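Local coordinates for protein 3-hydroxyadipyl-CoA dehydrogenase (Escherichia coli, PDB 3MOG) that catalyses the NAD+-dependent oxidation of (3S)-3-hydroxyadipyl-CoA to 3-oxoadipyl-CoA in phenylacetate degradation, at residues C[140-145]-C[187-192]; C[165-170]-C[180-185]; C[295-300]-C[371-376]; C[318-323]-C[362-367]. All blocks are in the same frame, centred on the assembly; numbering follows the deposited sequence.

Interaction 1. Residues C[140-145]-C[187-192]; sequences GLHFFN and PGFIVN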
loop_
_atom_site.group_PDB
_atom_site.type_symbol
_atom_site.label_atom_id
_atom_site.label_comp_id
_atom_site.label_asym_id
_atom_site.label_seq_id
_atom_site.Cartn_x
_atom_site.Cartn_y
_atom_site.Cartn_z
ATOM N N GLY C 140 -20.558 -21.237 4.497
ATOM C CA GLY C 140 -19.919 -21.597 3.237
ATOM C C GLY C 140 -19.641 -23.077 3.238
ATOM O O GLY C 140 -19.249 -23.636 4.256
ATOM N N LEU C 141 -19.870 -23.716 2.104
ATOM C CA LEU C 141 -19.510 -25.109 1.932
ATOM C C LEU C 141 -18.726 -25.168 0.632
ATOM O O LEU C 141 -19.292 -25.290 -0.455
ATOM C CB LEU C 141 -20.768 -25.996 1.919
ATOM C CG LEU C 141 -20.652 -27.458 2.362
ATOM C CD1 LEU C 141 -20.196 -27.553 3.796
ATOM C CD2 LEU C 141 -21.978 -28.195 2.186
ATOM N N HIS C 142 -17.410 -25.037 0.753
ATOM C CA HIS C 142 -16.558 -24.778 -0.395
ATOM C C HIS C 142 -15.846 -26.025 -0.907
ATOM O O HIS C 142 -14.880 -26.471 -0.301
ATOM C CB HIS C 142 -15.546 -23.682 -0.040
ATOM C CG HIS C 142 -14.607 -23.337 -1.149
ATOM N ND1 HIS C 142 -13.250 -23.183 -0.954
ATOM C CD2 HIS C 142 -14.827 -23.121 -2.469
ATOM C CE1 HIS C 142 -12.676 -22.883 -2.108
ATOM N NE2 HIS C 142 -13.609 -22.847 -3.044
ATOM N N PHE C 143 -16.326 -26.563 -2.031
ATOM C CA PHE C 143 -15.767 -27.760 -2.662
ATOM C C PHE C 143 -14.710 -27.363 -3.683
ATOM O O PHE C 143 -14.608 -26.202 -4.062
ATOM C CB PHE C 143 -16.872 -28.531 -3.405
ATOM C CG PHE C 143 -17.926 -29.136 -2.510
ATOM C CD1 PHE C 143 -18.960 -28.361 -1.998
ATOM C CD2 PHE C 143 -17.901 -30.492 -2.217
ATOM C CE1 PHE C 143 -19.942 -28.914 -1.201
ATOM C CE2 PHE C 143 -18.879 -31.066 -1.412
ATOM C CZ PHE C 143 -19.895 -30.279 -0.892
ATOM N N PHE C 144 -13.953 -28.338 -4.168
ATOM C CA PHE C 144 -12.900 -28.059 -5.145
ATOM C C PHE C 144 -13.139 -28.869 -6.424
ATOM O O PHE C 144 -13.625 -29.988 -6.351
ATOM C CB PHE C 144 -11.517 -28.347 -4.522
ATOM C CG PHE C 144 -11.113 -27.350 -3.445
ATOM C CD1 PHE C 144 -11.665 -27.408 -2.159
ATOM C CD2 PHE C 144 -10.197 -26.340 -3.726
ATOM C CE1 PHE C 144 -11.324 -26.480 -1.180
ATOM C CE2 PHE C 144 -9.849 -25.406 -2.745
ATOM C CZ PHE C 144 -10.409 -25.489 -1.465
ATOM N N ASN C 145 -12.833 -28.273 -7.582
ATOM C CA ASN C 145 -12.941 -28.905 -8.910
ATOM C C ASN C 145 -11.930 -30.042 -9.149
ATOM O O ASN C 145 -10.726 -29.843 -8.973
ATOM C CB ASN C 145 -12.723 -27.830 -9.976
ATOM C CG ASN C 145 -13.436 -28.118 -11.296
ATOM O OD1 ASN C 145 -13.457 -27.262 -12.177
ATOM N ND2 ASN C 145 -14.029 -29.290 -11.432
ATOM N N PRO C 187 -10.586 -13.300 3.564
ATOM C CA PRO C 187 -10.198 -13.388 2.153
ATOM C C PRO C 187 -9.308 -14.589 1.834
ATOM O O PRO C 187 -8.256 -14.758 2.463
ATOM C CB PRO C 187 -9.390 -12.111 1.931
ATOM C CG PRO C 187 -9.877 -11.163 2.967
ATOM C CD PRO C 187 -10.259 -11.980 4.139
ATOM N N GLY C 188 -9.747 -15.393 0.863
ATOM C CA GLY C 188 -8.988 -16.534 0.350
ATOM C C GLY C 188 -9.139 -17.792 1.188
ATOM O O GLY C 188 -8.510 -18.803 0.895
ATOM N N PHE C 189 -9.971 -17.717 2.226
ATOM C CA PHE C 189 -10.163 -18.785 3.229
ATOM C C PHE C 189 -8.824 -19.338 3.764
ATOM O O PHE C 189 -8.030 -18.576 4.328
ATOM C CB PHE C 189 -11.122 -19.873 2.716
ATOM C CG PHE C 189 -12.460 -19.339 2.203
ATOM C CD1 PHE C 189 -13.054 -18.196 2.760
ATOM C CD2 PHE C 189 -13.135 -20.012 1.190
ATOM C CE1 PHE C 189 -14.271 -17.721 2.294
ATOM C CE2 PHE C 189 -14.360 -19.549 0.717
ATOM C CZ PHE C 189 -14.929 -18.402 1.267
ATOM N N ILE C 190 -8.572 -20.637 3.608
ATOM C CA ILE C 190 -7.237 -21.195 3.881
ATOM C C ILE C 190 -6.471 -21.375 2.572
ATOM O O ILE C 190 -5.430 -20.745 2.355
ATOM C CB ILE C 190 -7.274 -22.561 4.594
ATOM C CG1 ILE C 190 -8.074 -22.518 5.887
ATOM C CG2 ILE C 190 -5.858 -23.058 4.908
ATOM C CD1 ILE C 190 -8.402 -23.939 6.366
ATOM N N VAL C 191 -7.002 -22.230 1.699
ATOM C CA VAL C 191 -6.289 -22.671 0.498
ATOM C C VAL C 191 -5.891 -21.535 -0.456
ATOM O O VAL C 191 -4.729 -21.415 -0.803
ATOM C CB VAL C 191 -7.070 -23.775 -0.283
ATOM C CG1 VAL C 191 -6.278 -24.202 -1.504
ATOM C CG2 VAL C 191 -7.355 -24.974 0.605
ATOM N N ASN C 192 -6.835 -20.701 -0.864
ATOM C CA ASN C 192 -6.523 -19.599 -1.794
ATOM C C ASN C 192 -5.601 -18.547 -1.183
ATOM O O ASN C 192 -4.906 -17.847 -1.897
ATOM C CB ASN C 192 -7.801 -18.910 -2.297
ATOM C CG ASN C 192 -8.434 -19.606 -3.485
ATOM O OD1 ASN C 192 -7.811 -20.414 -4.165
ATOM N ND2 ASN C 192 -9.690 -19.264 -3.754
#

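Interaction 2. Residues C[165-170]-C[180-185]; sequences VVEQLC and PVRCHS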
loop_
_atom_site.group_PDB
_atom_site.type_symbol
_atom_site.label_atom_id
_atom_site.label_comp_id
_atom_site.label_asym_id
_atom_site.label_seq_id
_atom_site.Cartn_x
_atom_site.Cartn_y
_atom_site.Cartn_z
ATOM N N VAL C 165 -24.428 -25.573 13.304
ATOM C CA VAL C 165 -24.458 -25.577 11.845
ATOM C C VAL C 165 -23.127 -26.073 11.257
ATOM O O VAL C 165 -23.129 -26.926 10.373
ATOM C CB VAL C 165 -24.845 -24.177 11.319
ATOM C CG1 VAL C 165 -24.648 -24.074 9.818
ATOM C CG2 VAL C 165 -26.305 -23.853 11.704
ATOM N N VAL C 166 -22.006 -25.576 11.791
ATOM C CA VAL C 166 -20.662 -26.029 11.401
ATOM C C VAL C 166 -20.492 -27.539 11.644
ATOM O O VAL C 166 -20.027 -28.276 10.759
ATOM C CB VAL C 166 -19.548 -25.210 12.144
ATOM C CG1 VAL C 166 -18.179 -25.849 11.984
ATOM C CG2 VAL C 166 -19.512 -23.775 11.642
ATOM N N GLU C 167 -20.902 -27.991 12.826
ATOM C CA GLU C 167 -20.782 -29.401 13.214
ATOM C C GLU C 167 -21.615 -30.295 12.312
ATOM O O GLU C 167 -21.157 -31.365 11.904
ATOM C CB GLU C 167 -21.249 -29.614 14.662
ATOM C CG GLU C 167 -20.371 -29.003 15.738
ATOM C CD GLU C 167 -18.955 -29.547 15.749
ATOM O OE1 GLU C 167 -18.762 -30.771 15.566
ATOM O OE2 GLU C 167 -18.032 -28.734 15.959
ATOM N N GLN C 168 -22.839 -29.848 12.025
ATOM C CA GLN C 168 -23.736 -30.531 11.097
ATOM C C GLN C 168 -23.089 -30.654 9.716
ATOM O O GLN C 168 -23.014 -31.758 9.155
ATOM C CB GLN C 168 -25.081 -29.795 11.001
ATOM C CG GLN C 168 -26.055 -30.065 12.147
ATOM C CD GLN C 168 -27.392 -29.351 11.956
ATOM O OE1 GLN C 168 -27.722 -28.413 12.685
ATOM N NE2 GLN C 168 -28.161 -29.786 10.959
ATOM N N LEU C 169 -22.580 -29.532 9.202
ATOM C CA LEU C 169 -21.919 -29.527 7.885
ATOM C C LEU C 169 -20.662 -30.381 7.814
ATOM O O LEU C 169 -20.449 -31.067 6.811
ATOM C CB LEU C 169 -21.639 -28.095 7.396
ATOM C CG LEU C 169 -22.924 -27.299 7.153
ATOM C CD1 LEU C 169 -22.602 -25.877 6.706
ATOM C CD2 LEU C 169 -23.830 -28.018 6.140
ATOM N N CYS C 170 -19.849 -30.355 8.879
ATOM C CA CYS C 170 -18.664 -31.223 8.980
ATOM C C CYS C 170 -19.040 -32.700 8.977
ATOM O O CYS C 170 -18.479 -33.488 8.204
ATOM C CB CYS C 170 -17.815 -30.896 10.222
ATOM S SG CYS C 170 -16.925 -29.313 10.127
ATOM N N PRO C 180 -13.740 -32.274 5.816
ATOM C CA PRO C 180 -13.999 -30.872 6.099
ATOM C C PRO C 180 -12.866 -30.244 6.914
ATOM O O PRO C 180 -12.203 -30.930 7.709
ATOM C CB PRO C 180 -15.282 -30.913 6.925
ATOM C CG PRO C 180 -15.229 -32.266 7.627
ATOM C CD PRO C 180 -14.498 -33.186 6.698
ATOM N N VAL C 181 -12.640 -28.954 6.674
ATOM C CA VAL C 181 -11.801 -28.114 7.517
ATOM C C VAL C 181 -12.621 -26.853 7.814
ATOM O O VAL C 181 -13.380 -26.409 6.969
ATOM C CB VAL C 181 -10.434 -27.764 6.853
ATOM C CG1 VAL C 181 -9.530 -28.994 6.779
ATOM C CG2 VAL C 181 -10.607 -27.126 5.448
ATOM N N ARG C 182 -12.501 -26.311 9.022
ATOM C CA ARG C 182 -13.246 -25.103 9.405
ATOM C C ARG C 182 -12.369 -23.875 9.284
ATOM O O ARG C 182 -11.178 -23.931 9.571
ATOM C CB ARG C 182 -13.737 -25.199 10.844
ATOM C CG ARG C 182 -14.427 -26.506 11.159
ATOM C CD ARG C 182 -13.982 -27.024 12.509
ATOM N NE ARG C 182 -14.553 -28.345 12.745
ATOM C CZ ARG C 182 -15.586 -28.580 13.551
ATOM N NH1 ARG C 182 -16.150 -27.583 14.226
ATOM N NH2 ARG C 182 -16.048 -29.819 13.686
ATOM N N CYS C 183 -12.970 -22.770 8.853
ATOM C CA CYS C 183 -12.305 -21.488 8.771
ATOM C C CYS C 183 -13.337 -20.369 8.798
ATOM O O CYS C 183 -14.498 -20.597 8.506
ATOM C CB CYS C 183 -11.437 -21.382 7.508
ATOM S SG CYS C 183 -12.333 -21.229 5.978
ATOM N N HIS C 184 -12.906 -19.167 9.169
ATOM C CA HIS C 184 -13.774 -17.997 9.187
ATOM C C HIS C 184 -13.814 -17.392 7.797
ATOM O O HIS C 184 -12.991 -17.734 6.942
ATOM C CB HIS C 184 -13.273 -16.963 10.202
ATOM C CG HIS C 184 -14.330 -16.005 10.659
ATOM N ND1 HIS C 184 -15.398 -16.392 11.438
ATOM C CD2 HIS C 184 -14.486 -14.677 10.439
ATOM C CE1 HIS C 184 -16.168 -15.345 11.681
ATOM N NE2 HIS C 184 -15.635 -14.291 11.087
ATOM N N SER C 185 -14.767 -16.493 7.572
ATOM C CA SER C 185 -14.942 -15.877 6.277
ATOM C C SER C 185 -13.952 -14.741 6.017
ATOM O O SER C 185 -14.332 -13.582 5.892
ATOM C CB SER C 185 -16.391 -15.390 6.123
ATOM O OG SER C 185 -16.652 -15.184 4.756
#

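Interaction 3. Residues C[295-300]-C[371-376]; sequences LEAVSD and YLQQQG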
loop_
_atom_site.group_PDB
_atom_site.type_symbol
_atom_site.label_atom_id
_atom_site.label_comp_id
_atom_site.label_asym_id
_atom_site.label_seq_id
_atom_site.Cartn_x
_atom_site.Cartn_y
_atom_site.Cartn_z
ATOM N N LEU C 295 23.308 -30.194 -15.775
ATOM C CA LEU C 295 24.671 -30.101 -16.268
ATOM C C LEU C 295 25.284 -31.474 -16.529
ATOM O O LEU C 295 25.062 -32.416 -15.766
ATOM C CB LEU C 295 25.516 -29.273 -15.301
ATOM C CG LEU C 295 24.984 -27.841 -15.116
ATOM C CD1 LEU C 295 25.478 -27.231 -13.802
ATOM C CD2 LEU C 295 25.294 -26.914 -16.330
ATOM N N GLU C 296 26.023 -31.585 -17.633
ATOM C CA GLU C 296 26.734 -32.821 -17.990
ATOM C C GLU C 296 27.729 -33.194 -16.896
ATOM O O GLU C 296 28.233 -32.313 -16.183
ATOM C CB GLU C 296 27.466 -32.672 -19.330
ATOM C CG GLU C 296 26.609 -32.958 -20.568
ATOM C CD GLU C 296 25.652 -31.825 -20.922
ATOM O OE1 GLU C 296 25.997 -30.641 -20.704
ATOM O OE2 GLU C 296 24.551 -32.120 -21.433
ATOM N N ALA C 297 27.988 -34.494 -16.759
ATOM C CA ALA C 297 28.923 -34.997 -15.756
ATOM C C ALA C 297 30.305 -34.398 -15.958
ATOM O O ALA C 297 30.858 -34.426 -17.061
ATOM C CB ALA C 297 28.989 -36.518 -15.776
ATOM N N VAL C 298 30.830 -33.803 -14.895
ATOM C CA VAL C 298 32.216 -33.370 -14.880
ATOM C C VAL C 298 33.053 -34.644 -14.691
ATOM O O VAL C 298 32.613 -35.580 -14.007
ATOM C CB VAL C 298 32.479 -32.326 -13.770
ATOM C CG1 VAL C 298 33.726 -31.513 -14.082
ATOM C CG2 VAL C 298 31.293 -31.384 -13.643
ATOM N N SER C 299 34.230 -34.685 -15.320
ATOM C CA SER C 299 35.071 -35.887 -15.350
ATOM C C SER C 299 35.651 -36.261 -13.980
ATOM O O SER C 299 35.771 -35.412 -13.091
ATOM C CB SER C 299 36.196 -35.720 -16.376
ATOM O OG SER C 299 37.024 -34.616 -16.048
ATOM N N ASP C 300 36.011 -37.538 -13.832
ATOM C CA ASP C 300 36.608 -38.079 -12.601
ATOM C C ASP C 300 37.961 -37.459 -12.247
ATOM O O ASP C 300 38.434 -37.592 -11.118
ATOM C CB ASP C 300 36.755 -39.602 -12.703
ATOM C CG ASP C 300 35.423 -40.325 -12.639
ATOM O OD1 ASP C 300 34.582 -40.131 -13.545
ATOM O OD2 ASP C 300 35.223 -41.103 -11.683
ATOM N N TYR C 371 30.984 -33.120 -7.082
ATOM C CA TYR C 371 30.590 -33.678 -5.789
ATOM C C TYR C 371 29.100 -33.993 -5.706
ATOM O O TYR C 371 28.712 -35.057 -5.212
ATOM C CB TYR C 371 30.984 -32.732 -4.649
ATOM C CG TYR C 371 30.423 -33.150 -3.309
ATOM C CD1 TYR C 371 29.371 -32.437 -2.711
ATOM C CD2 TYR C 371 30.921 -34.274 -2.647
ATOM C CE1 TYR C 371 28.844 -32.829 -1.485
ATOM C CE2 TYR C 371 30.400 -34.679 -1.424
ATOM C CZ TYR C 371 29.368 -33.949 -0.845
ATOM O OH TYR C 371 28.859 -34.350 0.366
ATOM N N LEU C 372 28.280 -33.064 -6.197
ATOM C CA LEU C 372 26.834 -33.193 -6.137
ATOM C C LEU C 372 26.316 -34.293 -7.046
ATOM O O LEU C 372 25.455 -35.082 -6.639
ATOM C CB LEU C 372 26.161 -31.858 -6.479
ATOM C CG LEU C 372 26.301 -30.747 -5.435
ATOM C CD1 LEU C 372 25.819 -29.417 -5.989
ATOM C CD2 LEU C 372 25.553 -31.118 -4.169
ATOM N N GLN C 373 26.853 -34.338 -8.269
ATOM C CA GLN C 373 26.471 -35.321 -9.288
ATOM C C GLN C 373 26.760 -36.743 -8.824
ATOM O O GLN C 373 25.984 -37.662 -9.094
ATOM C CB GLN C 373 27.209 -35.051 -10.599
ATOM C CG GLN C 373 26.645 -33.909 -11.426
ATOM C CD GLN C 373 27.543 -33.540 -12.595
ATOM O OE1 GLN C 373 28.742 -33.825 -12.589
ATOM N NE2 GLN C 373 26.969 -32.894 -13.602
ATOM N N GLN C 374 27.861 -36.900 -8.093
ATOM C CA GLN C 374 28.267 -38.193 -7.556
ATOM C C GLN C 374 27.381 -38.650 -6.384
ATOM O O GLN C 374 27.580 -39.738 -5.832
ATOM C CB GLN C 374 29.750 -38.151 -7.153
ATOM C CG GLN C 374 30.524 -39.447 -7.455
ATOM C CD GLN C 374 30.524 -39.827 -8.937
ATOM O OE1 GLN C 374 30.732 -38.980 -9.815
ATOM N NE2 GLN C 374 30.299 -41.110 -9.218
ATOM N N GLN C 375 26.403 -37.817 -6.019
ATOM C CA GLN C 375 25.446 -38.137 -4.962
ATOM C C GLN C 375 24.043 -38.367 -5.509
ATOM O O GLN C 375 23.085 -38.475 -4.746
ATOM C CB GLN C 375 25.424 -37.044 -3.889
ATOM C CG GLN C 375 26.756 -36.831 -3.198
ATOM C CD GLN C 375 26.613 -36.173 -1.847
ATOM O OE1 GLN C 375 25.897 -35.178 -1.693
ATOM N NE2 GLN C 375 27.301 -36.724 -0.853
ATOM N N GLY C 376 23.925 -38.449 -6.830
ATOM C CA GLY C 376 22.651 -38.781 -7.469
ATOM C C GLY C 376 21.862 -37.582 -7.966
ATOM O O GLY C 376 20.857 -37.728 -8.668
#

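Interaction 4. Residues C[318-323]-C[362-367]; sequences DDVLLI and DSATRK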
loop_
_atom_site.group_PDB
_atom_site.type_symbol
_atom_site.label_atom_id
_atom_site.label_comp_id
_atom_site.label_asym_id
_atom_site.label_seq_id
_atom_site.Cartn_x
_atom_site.Cartn_y
_atom_site.Cartn_z
ATOM N N ASP C 318 37.709 -28.993 -0.913
ATOM C CA ASP C 318 39.020 -28.334 -1.026
ATOM C C ASP C 318 38.993 -26.925 -0.411
ATOM O O ASP C 318 39.015 -26.796 0.811
ATOM C CB ASP C 318 39.565 -28.363 -2.469
ATOM C CG ASP C 318 39.946 -29.779 -2.930
ATOM O OD1 ASP C 318 40.264 -30.636 -2.080
ATOM O OD2 ASP C 318 39.932 -30.040 -4.150
ATOM N N ASP C 319 38.927 -25.889 -1.243
ATOM C CA ASP C 319 38.783 -24.511 -0.744
ATOM C C ASP C 319 37.370 -23.921 -0.955
ATOM O O ASP C 319 37.067 -22.840 -0.439
ATOM C CB ASP C 319 39.846 -23.586 -1.356
ATOM C CG ASP C 319 39.832 -23.595 -2.877
ATOM O OD1 ASP C 319 39.404 -24.609 -3.476
ATOM O OD2 ASP C 319 40.258 -22.582 -3.472
ATOM N N VAL C 320 36.528 -24.639 -1.703
ATOM C CA VAL C 320 35.150 -24.227 -1.992
ATOM C C VAL C 320 34.213 -24.526 -0.832
ATOM O O VAL C 320 34.132 -25.665 -0.370
ATOM C CB VAL C 320 34.573 -24.973 -3.211
ATOM C CG1 VAL C 320 33.295 -24.292 -3.719
ATOM C CG2 VAL C 320 35.607 -25.081 -4.301
ATOM N N LEU C 321 33.498 -23.505 -0.371
ATOM C CA LEU C 321 32.373 -23.732 0.524
ATOM C C LEU C 321 31.115 -23.932 -0.303
ATOM O O LEU C 321 30.730 -23.063 -1.089
ATOM C CB LEU C 321 32.192 -22.583 1.517
ATOM C CG LEU C 321 33.286 -22.343 2.569
ATOM C CD1 LEU C 321 32.822 -21.326 3.592
ATOM C CD2 LEU C 321 33.700 -23.617 3.287
ATOM N N LEU C 322 30.514 -25.104 -0.151
ATOM C CA LEU C 322 29.198 -25.389 -0.688
ATOM C C LEU C 322 28.210 -25.188 0.456
ATOM O O LEU C 322 28.216 -25.946 1.439
ATOM C CB LEU C 322 29.120 -26.820 -1.219
ATOM C CG LEU C 322 27.759 -27.254 -1.758
ATOM C CD1 LEU C 322 27.438 -26.501 -3.035
ATOM C CD2 LEU C 322 27.689 -28.759 -1.985
ATOM N N ILE C 323 27.388 -24.146 0.335
ATOM C CA ILE C 323 26.558 -23.677 1.445
ATOM C C ILE C 323 25.097 -23.709 1.032
ATOM O O ILE C 323 24.719 -23.135 0.005
ATOM C CB ILE C 323 26.981 -22.263 1.925
ATOM C CG1 ILE C 323 28.473 -22.244 2.314
ATOM C CG2 ILE C 323 26.132 -21.806 3.118
ATOM C CD1 ILE C 323 29.042 -20.862 2.682
ATOM N N ASP C 362 36.166 -21.089 -12.443
ATOM C CA ASP C 362 35.307 -22.166 -12.950
ATOM C C ASP C 362 35.733 -23.562 -12.479
ATOM O O ASP C 362 34.930 -24.500 -12.508
ATOM C CB ASP C 362 35.215 -22.111 -14.485
ATOM C CG ASP C 362 34.524 -20.837 -15.000
ATOM O OD1 ASP C 362 34.618 -19.784 -14.339
ATOM O OD2 ASP C 362 33.888 -20.888 -16.077
ATOM N N SER C 363 36.987 -23.681 -12.040
ATOM C CA SER C 363 37.527 -24.934 -11.514
ATOM C C SER C 363 36.931 -25.259 -10.144
ATOM O O SER C 363 36.650 -26.420 -9.834
ATOM C CB SER C 363 39.061 -24.876 -11.431
ATOM O OG SER C 363 39.500 -23.788 -10.632
ATOM N N ALA C 364 36.742 -24.221 -9.333
ATOM C CA ALA C 364 36.135 -24.353 -8.016
ATOM C C ALA C 364 34.639 -24.719 -8.103
ATOM O O ALA C 364 34.156 -25.580 -7.358
ATOM C CB ALA C 364 36.348 -23.070 -7.226
ATOM N N THR C 365 33.927 -24.081 -9.036
ATOM C CA THR C 365 32.511 -24.375 -9.304
ATOM C C THR C 365 32.358 -25.836 -9.745
ATOM O O THR C 365 31.511 -26.567 -9.208
ATOM C CB THR C 365 31.913 -23.384 -10.355
ATOM O OG1 THR C 365 32.002 -22.044 -9.859
ATOM C CG2 THR C 365 30.461 -23.679 -10.655
ATOM N N ARG C 366 33.212 -26.258 -10.682
ATOM C CA ARG C 366 33.200 -27.632 -11.204
ATOM C C ARG C 366 33.434 -28.690 -10.129
ATOM O O ARG C 366 32.761 -29.711 -10.135
ATOM C CB ARG C 366 34.167 -27.802 -12.387
ATOM C CG ARG C 366 33.590 -27.282 -13.705
ATOM C CD ARG C 366 34.495 -27.544 -14.903
ATOM N NE ARG C 366 33.813 -27.254 -16.167
ATOM C CZ ARG C 366 33.778 -26.059 -16.763
ATOM N NH1 ARG C 366 34.390 -25.012 -16.224
ATOM N NH2 ARG C 366 33.126 -25.910 -17.909
ATOM N N LYS C 367 34.352 -28.437 -9.198
ATOM C CA LYS C 367 34.535 -29.331 -8.030
ATOM C C LYS C 367 33.225 -29.581 -7.262
ATOM O O LYS C 367 32.903 -30.731 -6.920
ATOM C CB LYS C 367 35.596 -28.791 -7.063
ATOM C CG LYS C 367 37.029 -28.935 -7.542
ATOM C CD LYS C 367 37.996 -28.270 -6.565
ATOM C CE LYS C 367 39.442 -28.398 -7.032
ATOM N NZ LYS C 367 40.399 -27.911 -5.993
#

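Interaction 1. Residues C[140-145]-C[187-192]
His142 ND1 is hydrogen-bonded to Glu154 OE1 and also meets the edge of the Phe189 ring. His142 lies on strand 138-143 in the Rossmann-type sheet of the NAD-binding domain. Phe189 lies in the loop that leads from strand 179-184 into helix 191-194. The pairing of His142 with Glu154 is consistent with the His-Glu pair of the 3-hydroxyacyl-CoA dehydrogenase family, and His142 NE2 and Ser121 OG share a weak hydrogen bond, so both ring nitrogens have partners.

The two rings form an offset edge-to-face pair. Their centroids are 5.6 Å apart and their planes stand at 69°. Phe189 CE2 sits over one face of the imidazole. The closest atoms are His142 ND1 and Phe189 CD2, 3.8 Å apart, and ND1 lies in the plane of the phenyl ring, at its edge. The histidine CG is anti to the backbone N (chi1 180°), which sets the imidazole beside that phenyl edge.

Glu154 bridges the two segments: besides OE1 on His142, its OE2 accepts hydrogen bonds from Ile190 N and Val191 N, where the chain turns into the helix. Phe144 and Val191 reach toward each other from opposite directions and add an apolar contact. The phenyl ring meets the valine obliquely. Phe144 CE2 lies 4.0 Å from Val191 CG1, and Phe144 CZ lies 3.7 Å from Val191 CG2.

Interaction 2. Residues C[165-170]-C[180-185]
The Arg182 guanidinium has Cys170 SG over one face and the Glu167 carboxylate at its edge. The contact belongs to the beta-alpha-beta unit made by strand 152-157, helix 163-175 and strand 179-184. The helix runs nearly antiparallel to the last strand, at 158°, with the segment axes 9.3 Å apart at closest approach.

The sulfur stands 3.3 Å above the guanidinium plane, offset toward its rim. The salt bridge is end-on, with both terminal nitrogens directed to one oxygen. Arg182 NH1 donates to Glu167 OE2 at 2.8 Å, and Arg182 NH2 reaches the same OE2 at 3.2 Å by a more bent bond (135°). Arg182 NH2 also makes a weak bond to Glu167 OE1. The carboxylate is not coplanar with the guanidinium: the planes are 43° apart, and both nitrogens approach OE2 from the same face of the carboxylate.

Glu167 starts out away from the strand, but a bend at chi2 brings its carboxylate back to the arginine. Glu167 is exposed, while Cys170 and Pro180 are buried. Val166 CG1 packs 3.5 Å from Arg182 NH1. Deeper in, Cys170 CB lies 3.9 Å from Pro180 CG.

Interaction 3. Residues C[295-300]-C[371-376]
The C-terminal end of helix 362-373, in the reduced Rossmann-fold domain, is met here by the long loop that precedes strand 307-309. Gln373 carries the contact. It is the last residue of the helix and the first of a type I turn that ends at Gly376. Its side chain is extended beyond CG (chi2 171°), and this takes the amide out to the backbone of residues 296-298.

Both ends of the amide are used. Gln373 NE2 donates to Glu296 O at 2.9 Å, in a nearly straight bond (166°). The donor stands well above the plane of the Glu296 carbonyl. Val298 N donates to Gln373 OE1 at 3.1 Å, and here the donor lies in the carbonyl plane, on a lone pair. Ala297 CA lies between these two bonds, 3.4 Å from Gln373 OE1. Val298 CG2 packs 3.7 Å from the same oxygen.

With an alanine in place of Gln373, Glu296 O and Val298 N would probably lose their amide partner, and this part of the loop would be freer to shift. Because the amide pairs with main-chain groups, this surface contact uses neutral polar chemistry and does not depend on a charged side chain.

Interaction 4. Residues C[318-323]-C[362-367]
Val320 CG2 packs against Ala364, 3.6 Å from Ala364 CB and 3.4 Å from Ala364 O. This places the start of strand 320-324 against the first turn of helix 362-373, in the Rossmann-like domain of the second half of the chain. The strand and helix backbones come close at this point, with Val320 CA and Ala364 CA 6.1 Å apart.

One helical turn beyond Ala364, Lys367 extends fully (chi3 -180°) to reach Asp318. Lys367 NZ forms a salt bridge with Asp318 OD2 at 2.9 Å. The ammonium approaches on the anti side of that oxygen, 24° out of the carboxylate plane. Lys367 CE also touches OD2, at 3.4 Å. The other oxygen, Asp318 OD1, accepts from Met305 N and Lys306 N, so the carboxylate is held from more than one direction. Asp319 OD1 is 4.3 Å from Lys367 NZ, beyond a salt bridge, but its charge would probably favour the ammonium.

A methionine in place of Lys367 would probably leave the Asp318 carboxylate without its charged mate on the helix. Around the contact, Val320 also packs on Val342 of the adjacent strand 341-345. Ala364 touches Pro340, just before that strand, so the helix start lies near the beginnings of strands 320-324 and 341-345.

Overall arrangement
The contacts fall into two distant groups. Interactions 1 and 2 share the NAD-binding domain sheet, with centres 12 Å apart. They touch where Phe189 CB meets Cys183 SG at 3.7 Å and where Leu141 packs on Leu169. Interaction 2 is nested inside the chain loop closed by interaction 1, which holds His142; that histidine and its partner Glu154 probably belong to the active site. Interactions 3 and 4 use opposite ends of helix 362-373, with centres 13 Å apart. They meet through Leu372 and Tyr371 on Leu322, and interaction 4 is nested within interaction 3. Nearest atoms of interactions 1 and 4 are about 30 Å apart, so the second group lies far from that pair.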